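Local atomic coordinates of short-chain dehydrogenase/reductase SDR (Vibrio parahaemolyticus, PDB entry 3GUY), a protein that probably catalyses NAD(P)(H)-dependent oxidation or reduction, as a Rossmann-fold member of the short-chain dehydrogenase/reductase family whose substrate is not established. Residues Gly86-Gln91 with Glu140-Ala145; Gln134-Gln139 with Val146-Lys151. The protein carries 2 engineered substitutions. All coordinates share one frame; numbering follows the deposited sequence.

Contact 1 (Gly86-Gln91 with Glu140-Ala145); sequences GLLQEQ and ESTYCA
G86 and L88 bring their backbone alongside the first residues of helix 141-160: the CA atoms of G86 and E140 lie 6.2 Å apart, those of L88 and S141 6.6 Å. E140 takes the N-cap position, so the contact is made at the start of the helix, where the first backbone amides have no preceding turn to supply acceptors. Water 1 supplies one, accepting from S141 N (3.0 Å) while donating to G86 O (2.8 Å). This helix carries Y143 and K147, which match the Tyr-X-X-X-Lys signature of the short-chain dehydrogenases, and the ring of Y143 packs edge-to-face with F85. The direct bond runs from T142 OG1 to Q91 OE1 (2.7 Å), the hydroxyl lying in the carbonyl plane and using a lone pair of that oxygen. Q91 reaches it with CG anti to its own carbonyl carbon (chi1 -69°) and the chain extended beyond. The other end of the amide is also tied down: Q91 NE2 donates to G86 O at 2.8 Å, tilted out of the plane of the G86 carbonyl, and to water 2. That water donates to T142 OG1 and accepts from Y143 N (3.0 Å), linking the glutamine to a second amide of the first turn. Beside this polar network, L88 CD1 rests against S141 OG (3.5 Å) and T142 CG2, while V157 of the second subunit packs on the same leucine.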
ATOM      1  N   GLY D  86     -18.349 -13.142   5.626  1.00 26.68           N
ATOM      2  CA  GLY D  86     -18.956 -13.085   6.955  1.00 26.84           C
ATOM      3  C   GLY D  86     -17.935 -12.651   8.010  1.00 26.44           C
ATOM      4  O   GLY D  86     -16.725 -12.690   7.792  1.00 26.39           O
ATOM      5  N   LEU D  87     -18.429 -12.269   9.180  1.00 26.80           N
ATOM      6  CA  LEU D  87     -17.585 -11.919  10.289  1.00 26.78           C
ATOM      7  C   LEU D  87     -16.686 -13.134  10.584  1.00 26.69           C
ATOM      8  O   LEU D  87     -17.165 -14.283  10.506  1.00 27.48           O
ATOM      9  CB  LEU D  87     -18.454 -11.593  11.501  1.00 27.24           C
ATOM     10  CG  LEU D  87     -19.213 -10.268  11.537  1.00 27.71           C
ATOM     11  CD1 LEU D  87     -20.185 -10.257  12.741  1.00 28.95           C
ATOM     12  CD2 LEU D  87     -18.207  -9.080  11.570  1.00 29.18           C
ATOM     13  N   LEU D  88     -15.417 -12.894  10.930  1.00 25.01           N
ATOM     14  CA  LEU D  88     -14.453 -13.989  11.039  1.00 23.48           C
ATOM     15  C   LEU D  88     -14.943 -15.109  12.012  1.00 24.47           C
ATOM     16  O   LEU D  88     -14.834 -16.300  11.704  1.00 23.11           O
ATOM     17  CB  LEU D  88     -13.064 -13.473  11.421  1.00 21.85           C
ATOM     18  CG  LEU D  88     -11.931 -14.505  11.536  1.00 21.59           C
ATOM     19  CD1 LEU D  88     -11.630 -15.192  10.171  1.00 21.35           C
ATOM     20  CD2 LEU D  88     -10.609 -13.873  12.105  1.00 18.68           C
ATOM     21  N   GLN D  89     -15.490 -14.727  13.157  1.00 26.16           N
ATOM     22  CA  GLN D  89     -15.951 -15.698  14.137  1.00 27.83           C
ATOM     23  C   GLN D  89     -17.136 -16.545  13.616  1.00 28.75           C
ATOM     24  O   GLN D  89     -17.377 -17.642  14.132  1.00 29.86           O
ATOM     25  CB  GLN D  89     -16.316 -15.017  15.452  1.00 28.89           C
ATOM     26  CG  GLN D  89     -17.639 -14.198  15.428  1.00 31.19           C
ATOM     27  CD  GLN D  89     -17.452 -12.719  15.062  1.00 33.58           C
ATOM     28  OE1 GLN D  89     -18.273 -11.875  15.456  1.00 34.87           O
ATOM     29  NE2 GLN D  89     -16.374 -12.394  14.342  1.00 33.93           N
ATOM     30  N   GLU D  90     -17.862 -16.044  12.620  1.00 29.38           N
ATOM     31  CA  GLU D  90     -19.000 -16.779  12.027  1.00 30.96           C
ATOM     32  C   GLU D  90     -18.543 -17.689  10.910  1.00 29.93           C
ATOM     33  O   GLU D  90     -19.316 -18.497  10.434  1.00 30.68           O
ATOM     34  CB  GLU D  90     -20.009 -15.864  11.331  1.00 31.67           C
ATOM     35  CG  GLU D  90     -20.223 -14.525  11.907  1.00 37.56           C
ATOM     36  CD  GLU D  90     -21.168 -14.545  13.063  1.00 43.17           C
ATOM     37  OE1 GLU D  90     -21.823 -13.492  13.296  1.00 46.36           O
ATOM     38  OE2 GLU D  90     -21.243 -15.606  13.717  1.00 42.36           O
ATOM     39  N   GLN D  91     -17.312 -17.522  10.430  1.00 28.88           N
ATOM     40  CA  GLN D  91     -16.883 -18.308   9.287  1.00 28.26           C
ATOM     41  C   GLN D  91     -16.558 -19.753   9.663  1.00 28.24           C
ATOM     42  O   GLN D  91     -15.977 -20.032  10.713  1.00 30.04           O
ATOM     43  CB  GLN D  91     -15.701 -17.635   8.586  1.00 27.45           C
ATOM     44  CG  GLN D  91     -16.100 -16.333   7.878  1.00 25.61           C
ATOM     45  CD  GLN D  91     -15.013 -15.840   6.892  1.00 26.55           C
ATOM     46  OE1 GLN D  91     -14.063 -16.561   6.575  1.00 25.13           O
ATOM     47  NE2 GLN D  91     -15.188 -14.625   6.379  1.00 26.86           N
ATOM     48  N   GLU D 140     -14.875  -9.700   5.087  1.00 21.85           N
ATOM     49  CA  GLU D 140     -14.222 -10.352   3.969  1.00 21.11           C
ATOM     50  C   GLU D 140     -12.792 -10.708   4.331  1.00 20.68           C
ATOM     51  O   GLU D 140     -11.901 -10.744   3.461  1.00 19.47           O
ATOM     52  CB  GLU D 140     -14.260  -9.431   2.734  1.00 22.62           C
ATOM     53  CG  GLU D 140     -15.587  -8.899   2.354  1.00 23.94           C
ATOM     54  CD  GLU D 140     -15.563  -8.148   1.030  1.00 30.44           C
ATOM     55  OE1 GLU D 140     -14.733  -8.435   0.100  1.00 27.41           O
ATOM     56  OE2 GLU D 140     -16.433  -7.274   0.907  1.00 34.87           O
ATOM     57  N   SER D 141     -12.551 -10.971   5.608  1.00 20.45           N
ATOM     58  CA  SER D 141     -11.189 -11.001   6.081  1.00 20.12           C
ATOM     59  C   SER D 141     -10.363 -12.106   5.376  1.00 20.78           C
ATOM     60  O   SER D 141      -9.223 -11.881   5.054  1.00 20.02           O
ATOM     61  CB  SER D 141     -11.124 -11.132   7.578  1.00 20.27           C
ATOM     62  OG  SER D 141     -11.594 -12.377   8.043  1.00 21.97           O
ATOM     63  N   THR D 142     -10.922 -13.298   5.239  1.00 21.26           N
ATOM     64  CA  THR D 142     -10.215 -14.428   4.588  1.00 22.31           C
ATOM     65  C   THR D 142     -10.182 -14.308   3.064  1.00 22.07           C
ATOM     66  O   THR D 142      -9.266 -14.829   2.405  1.00 23.26           O
ATOM     67  CB  THR D 142     -10.864 -15.759   4.961  1.00 21.94           C
ATOM     68  OG1 THR D 142     -12.288 -15.669   4.694  1.00 21.56           O
ATOM     69  CG2 THR D 142     -10.596 -16.074   6.465  1.00 21.32           C
ATOM     70  N   TYR D 143     -11.199 -13.657   2.504  1.00 21.49           N
ATOM     71  CA  TYR D 143     -11.210 -13.302   1.071  1.00 20.49           C
ATOM     72  C   TYR D 143     -10.114 -12.322   0.759  1.00 20.47           C
ATOM     73  O   TYR D 143      -9.324 -12.578  -0.133  1.00 17.58           O
ATOM     74  CB  TYR D 143     -12.528 -12.712   0.629  1.00 21.31           C
ATOM     75  CG  TYR D 143     -12.639 -12.535  -0.866  1.00 23.17           C
ATOM     76  CD1 TYR D 143     -12.634 -13.638  -1.731  1.00 25.65           C
ATOM     77  CD2 TYR D 143     -12.743 -11.276  -1.413  1.00 23.13           C
ATOM     78  CE1 TYR D 143     -12.720 -13.479  -3.107  1.00 25.02           C
ATOM     79  CE2 TYR D 143     -12.884 -11.110  -2.783  1.00 27.63           C
ATOM     80  CZ  TYR D 143     -12.862 -12.223  -3.628  1.00 26.70           C
ATOM     81  OH  TYR D 143     -12.963 -12.071  -4.987  1.00 30.38           O
ATOM     82  N   CYS D 144     -10.019 -11.253   1.553  1.00 19.51           N
ATOM     83  CA  CYS D 144      -8.924 -10.335   1.414  1.00 19.88           C
ATOM     84  C   CYS D 144      -7.626 -11.088   1.620  1.00 19.04           C
ATOM     85  O   CYS D 144      -6.651 -10.903   0.864  1.00 19.19           O
ATOM     86  CB  CYS D 144      -9.019  -9.163   2.417  1.00 20.24           C
ATOM     87  SG  CYS D 144     -10.331  -7.986   2.077  1.00 22.03           S
ATOM     88  N   ALA D 145      -7.584 -11.949   2.628  1.00 18.15           N
ATOM     89  CA  ALA D 145      -6.341 -12.666   2.897  1.00 17.92           C
ATOM     90  C   ALA D 145      -5.806 -13.371   1.660  1.00 17.98           C
ATOM     91  O   ALA D 145      -4.625 -13.162   1.283  1.00 17.20           O
ATOM     92  CB  ALA D 145      -6.518 -13.646   4.043  1.00 15.00           C
TER
HETATM   93  O   HOH W   1     -14.208 -11.551   8.086  1.00 21.81           O
HETATM   94  O   HOH W   2     -13.918 -13.761   3.734  1.00 24.29           O

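Contact 2 (Gln134-Gln139 with Val146-Lys151); sequences QQPKAQ and VKWAVK
Q135 O receives the indole N-H of W148, a nearly straight but weak hydrogen bond with NE1 and O 3.2 Å apart and an N-H...O angle of 165°. It joins a loop without regular structure, if only lightly, to a side chain reaching out from helix 141-160. W148 has CG anti to its carbonyl carbon (chi1 -78°), which swings the indole out to the loop although the side chain does not set off directly toward it. The Q135-P136 peptide then meets the indole at its rim, Q135 C and P136 N both lying near the ring plane; P136 N is 3.9 Å from W148 CZ2. P136 adds apolar packing with its CD atom 4.1 Å from W148 CZ2, the two side chains crossing at a slant. One turn further along the helix, K151 sends its chain across that of Q134 at about a right angle. With CG anti to the backbone N (chi1 -171°) and bends at chi3 and chi4, the lysine places NZ 3.5 Å from Q134 OE1, and the same NZ makes a weak hydrogen bond to Y172 OH and a long, weak ion pair with E155. Y172 belongs to strand 167-174, next to strand 124-128, from which the loop emerges. V146, A149 and V150 turn to helix 93-118 through I100, L104 and A107, while P136 and W148 pack on S156 and G152 of the second subunit, so that helix 141-160 packs on helix 93-118 within the chain and on the second subunit across the interface.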
ATOM      1  N   GLN D 134      -6.415  -5.140  -2.712  1.00 22.07           N
ATOM      2  CA  GLN D 134      -5.775  -3.854  -2.521  1.00 24.31           C
ATOM      3  C   GLN D 134      -6.259  -3.061  -1.304  1.00 24.16           C
ATOM      4  O   GLN D 134      -5.716  -2.034  -1.045  1.00 23.52           O
ATOM      5  CB  GLN D 134      -5.978  -3.021  -3.805  1.00 25.28           C
ATOM      6  CG  GLN D 134      -5.267  -3.723  -4.982  1.00 30.12           C
ATOM      7  CD  GLN D 134      -5.121  -2.883  -6.176  1.00 31.95           C
ATOM      8  OE1 GLN D 134      -4.046  -2.823  -6.744  1.00 38.41           O
ATOM      9  NE2 GLN D 134      -6.214  -2.254  -6.610  1.00 37.39           N
ATOM     10  N   GLN D 135      -7.266  -3.541  -0.586  1.00 24.99           N
ATOM     11  CA  GLN D 135      -7.768  -2.885   0.635  1.00 25.86           C
ATOM     12  C   GLN D 135      -8.319  -3.945   1.565  1.00 24.72           C
ATOM     13  O   GLN D 135      -8.718  -5.009   1.125  1.00 24.91           O
ATOM     14  CB  GLN D 135      -8.984  -1.981   0.384  1.00 26.95           C
ATOM     15  CG  GLN D 135      -9.011  -1.154  -0.871  1.00 34.21           C
ATOM     16  CD  GLN D 135     -10.412  -1.207  -1.485  1.00 39.80           C
ATOM     17  OE1 GLN D 135     -11.403  -0.880  -0.818  1.00 42.26           O
ATOM     18  NE2 GLN D 135     -10.501  -1.674  -2.727  1.00 37.73           N
ATOM     19  N   PRO D 136      -8.449  -3.608   2.849  1.00 24.01           N
ATOM     20  CA  PRO D 136      -9.109  -4.521   3.742  1.00 22.72           C
ATOM     21  C   PRO D 136     -10.614  -4.277   3.704  1.00 22.86           C
ATOM     22  O   PRO D 136     -11.049  -3.193   3.338  1.00 22.27           O
ATOM     23  CB  PRO D 136      -8.518  -4.160   5.098  1.00 22.23           C
ATOM     24  CG  PRO D 136      -8.147  -2.690   4.942  1.00 24.47           C
ATOM     25  CD  PRO D 136      -7.772  -2.494   3.549  1.00 22.30           C
ATOM     26  N   LYS D 137     -11.393  -5.287   4.028  1.00 21.74           N
ATOM     27  CA  LYS D 137     -12.852  -5.153   4.072  1.00 23.22           C
ATOM     28  C   LYS D 137     -13.451  -5.944   5.234  1.00 23.03           C
ATOM     29  O   LYS D 137     -13.185  -7.150   5.395  1.00 22.70           O
ATOM     30  CB  LYS D 137     -13.427  -5.621   2.741  1.00 23.79           C
ATOM     31  CG  LYS D 137     -13.073  -4.684   1.557  1.00 28.66           C
ATOM     32  CD  LYS D 137     -13.015  -5.381   0.201  1.00 35.64           C
ATOM     33  CE  LYS D 137     -13.146  -4.353  -0.992  1.00 38.37           C
ATOM     34  NZ  LYS D 137     -13.322  -5.035  -2.322  1.00 36.75           N
ATOM     35  N   ALA D 138     -14.270  -5.268   6.040  1.00 23.36           N
ATOM     36  CA  ALA D 138     -15.102  -5.935   7.032  1.00 23.04           C
ATOM     37  C   ALA D 138     -15.959  -7.042   6.425  1.00 22.82           C
ATOM     38  O   ALA D 138     -16.596  -6.879   5.381  1.00 23.58           O
ATOM     39  CB  ALA D 138     -16.030  -4.907   7.766  1.00 24.00           C
ATOM     40  N   GLN D 139     -15.963  -8.164   7.108  1.00 21.30           N
ATOM     41  CA  GLN D 139     -16.676  -9.376   6.688  1.00 23.10           C
ATOM     42  C   GLN D 139     -16.069 -10.083   5.476  1.00 21.80           C
ATOM     43  O   GLN D 139     -16.650 -10.952   4.914  1.00 22.84           O
ATOM     44  CB  GLN D 139     -18.155  -9.124   6.531  1.00 22.83           C
ATOM     45  CG  GLN D 139     -18.716  -8.482   7.740  1.00 27.12           C
ATOM     46  CD  GLN D 139     -20.243  -8.653   7.839  1.00 31.24           C
ATOM     47  OE1 GLN D 139     -20.871  -9.252   6.982  1.00 36.27           O
ATOM     48  NE2 GLN D 139     -20.810  -8.116   8.876  1.00 32.53           N
ATOM     49  N   VAL D 146      -6.655 -14.177   1.018  1.00 18.44           N
ATOM     50  CA  VAL D 146      -6.241 -14.961  -0.197  1.00 18.88           C
ATOM     51  C   VAL D 146      -5.942 -14.069  -1.454  1.00 19.19           C
ATOM     52  O   VAL D 146      -5.029 -14.353  -2.240  1.00 19.82           O
ATOM     53  CB  VAL D 146      -7.226 -16.114  -0.514  1.00 19.64           C
ATOM     54  CG1 VAL D 146      -7.317 -17.116   0.674  1.00 19.83           C
ATOM     55  CG2 VAL D 146      -8.687 -15.616  -0.889  1.00 18.54           C
ATOM     56  N   LYS D 147      -6.657 -12.965  -1.593  1.00 20.08           N
ATOM     57  CA  LYS D 147      -6.430 -12.014  -2.680  1.00 19.35           C
ATOM     58  C   LYS D 147      -5.208 -11.170  -2.461  1.00 20.15           C
ATOM     59  O   LYS D 147      -4.439 -10.942  -3.406  1.00 18.19           O
ATOM     60  CB  LYS D 147      -7.640 -11.149  -2.923  1.00 19.64           C
ATOM     61  CG  LYS D 147      -8.846 -11.998  -3.373  1.00 20.94           C
ATOM     62  CD  LYS D 147      -8.549 -12.700  -4.692  1.00 23.33           C
ATOM     63  CE  LYS D 147      -9.800 -13.361  -5.295  1.00 27.92           C
ATOM     64  NZ  LYS D 147      -9.457 -14.218  -6.452  1.00 30.19           N
ATOM     65  N   TRP D 148      -4.977 -10.728  -1.229  1.00 18.80           N
ATOM     66  CA  TRP D 148      -3.704 -10.105  -0.913  1.00 18.14           C
ATOM     67  C   TRP D 148      -2.528 -11.084  -1.122  1.00 17.08           C
ATOM     68  O   TRP D 148      -1.423 -10.667  -1.543  1.00 16.78           O
ATOM     69  CB  TRP D 148      -3.672  -9.656   0.559  1.00 18.06           C
ATOM     70  CG  TRP D 148      -4.420  -8.378   0.875  1.00 20.39           C
ATOM     71  CD1 TRP D 148      -5.735  -8.065   0.544  1.00 18.98           C
ATOM     72  CD2 TRP D 148      -3.941  -7.284   1.645  1.00 19.63           C
ATOM     73  NE1 TRP D 148      -6.068  -6.846   1.058  1.00 19.80           N
ATOM     74  CE2 TRP D 148      -4.993  -6.334   1.730  1.00 20.42           C
ATOM     75  CE3 TRP D 148      -2.719  -6.993   2.270  1.00 22.21           C
ATOM     76  CZ2 TRP D 148      -4.847  -5.108   2.397  1.00 24.07           C
ATOM     77  CZ3 TRP D 148      -2.583  -5.785   2.948  1.00 25.56           C
ATOM     78  CH2 TRP D 148      -3.641  -4.842   2.996  1.00 23.98           C
ATOM     79  N   ALA D 149      -2.748 -12.352  -0.751  1.00 16.65           N
ATOM     80  CA  ALA D 149      -1.734 -13.398  -0.948  1.00 18.03           C
ATOM     81  C   ALA D 149      -1.323 -13.514  -2.448  1.00 17.99           C
ATOM     82  O   ALA D 149      -0.153 -13.456  -2.800  1.00 17.79           O
ATOM     83  CB  ALA D 149      -2.231 -14.747  -0.402  1.00 17.73           C
ATOM     84  N   VAL D 150      -2.314 -13.609  -3.307  1.00 18.89           N
ATOM     85  CA  VAL D 150      -2.042 -13.616  -4.740  1.00 19.12           C
ATOM     86  C   VAL D 150      -1.253 -12.382  -5.216  1.00 19.95           C
ATOM     87  O   VAL D 150      -0.336 -12.529  -5.971  1.00 18.35           O
ATOM     88  CB  VAL D 150      -3.280 -13.909  -5.614  1.00 19.67           C
ATOM     89  CG1 VAL D 150      -2.896 -13.886  -7.151  1.00 18.33           C
ATOM     90  CG2 VAL D 150      -3.933 -15.249  -5.232  1.00 18.84           C
ATOM     91  N   LYS D 151      -1.593 -11.181  -4.765  1.00 20.13           N
ATOM     92  CA  LYS D 151      -0.847  -9.985  -5.132  1.00 19.77           C
ATOM     93  C   LYS D 151       0.615  -9.973  -4.659  1.00 19.50           C
ATOM     94  O   LYS D 151       1.477  -9.536  -5.369  1.00 19.03           O
ATOM     95  CB  LYS D 151      -1.541  -8.749  -4.616  1.00 19.11           C
ATOM     96  CG  LYS D 151      -0.945  -7.500  -5.136  1.00 23.36           C
ATOM     97  CD  LYS D 151      -1.735  -6.316  -4.636  1.00 25.53           C
ATOM     98  CE  LYS D 151      -0.886  -5.130  -4.431  1.00 29.78           C
ATOM     99  NZ  LYS D 151      -1.079  -4.305  -5.531  1.00 31.44           N
TER

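Overall arrangement
Contacts 1 and 2 lie with their centres about 10 Å apart, on the same side of the chain's centre, and use successive parts of helix 141-160. Their segments alternate along the chain: 86-91, 134-139, 140-145, 146-151. The two loops follow strands 75-78 and 124-128, neighbours in the seven-stranded parallel Rossmann sheet, and meet where G86 N probably donates to Q139 O (2.9 Å). C144 SG packs against the 134-139 loop as well. Both contacts also touch the second subunit, where A149 meets its own copy. This is consistent with the helix-to-helix interface by which short-chain dehydrogenases commonly pair, here within a four-chain assembly, in which the helix carrying the Tyr-X-X-X-Lys motif itself takes part.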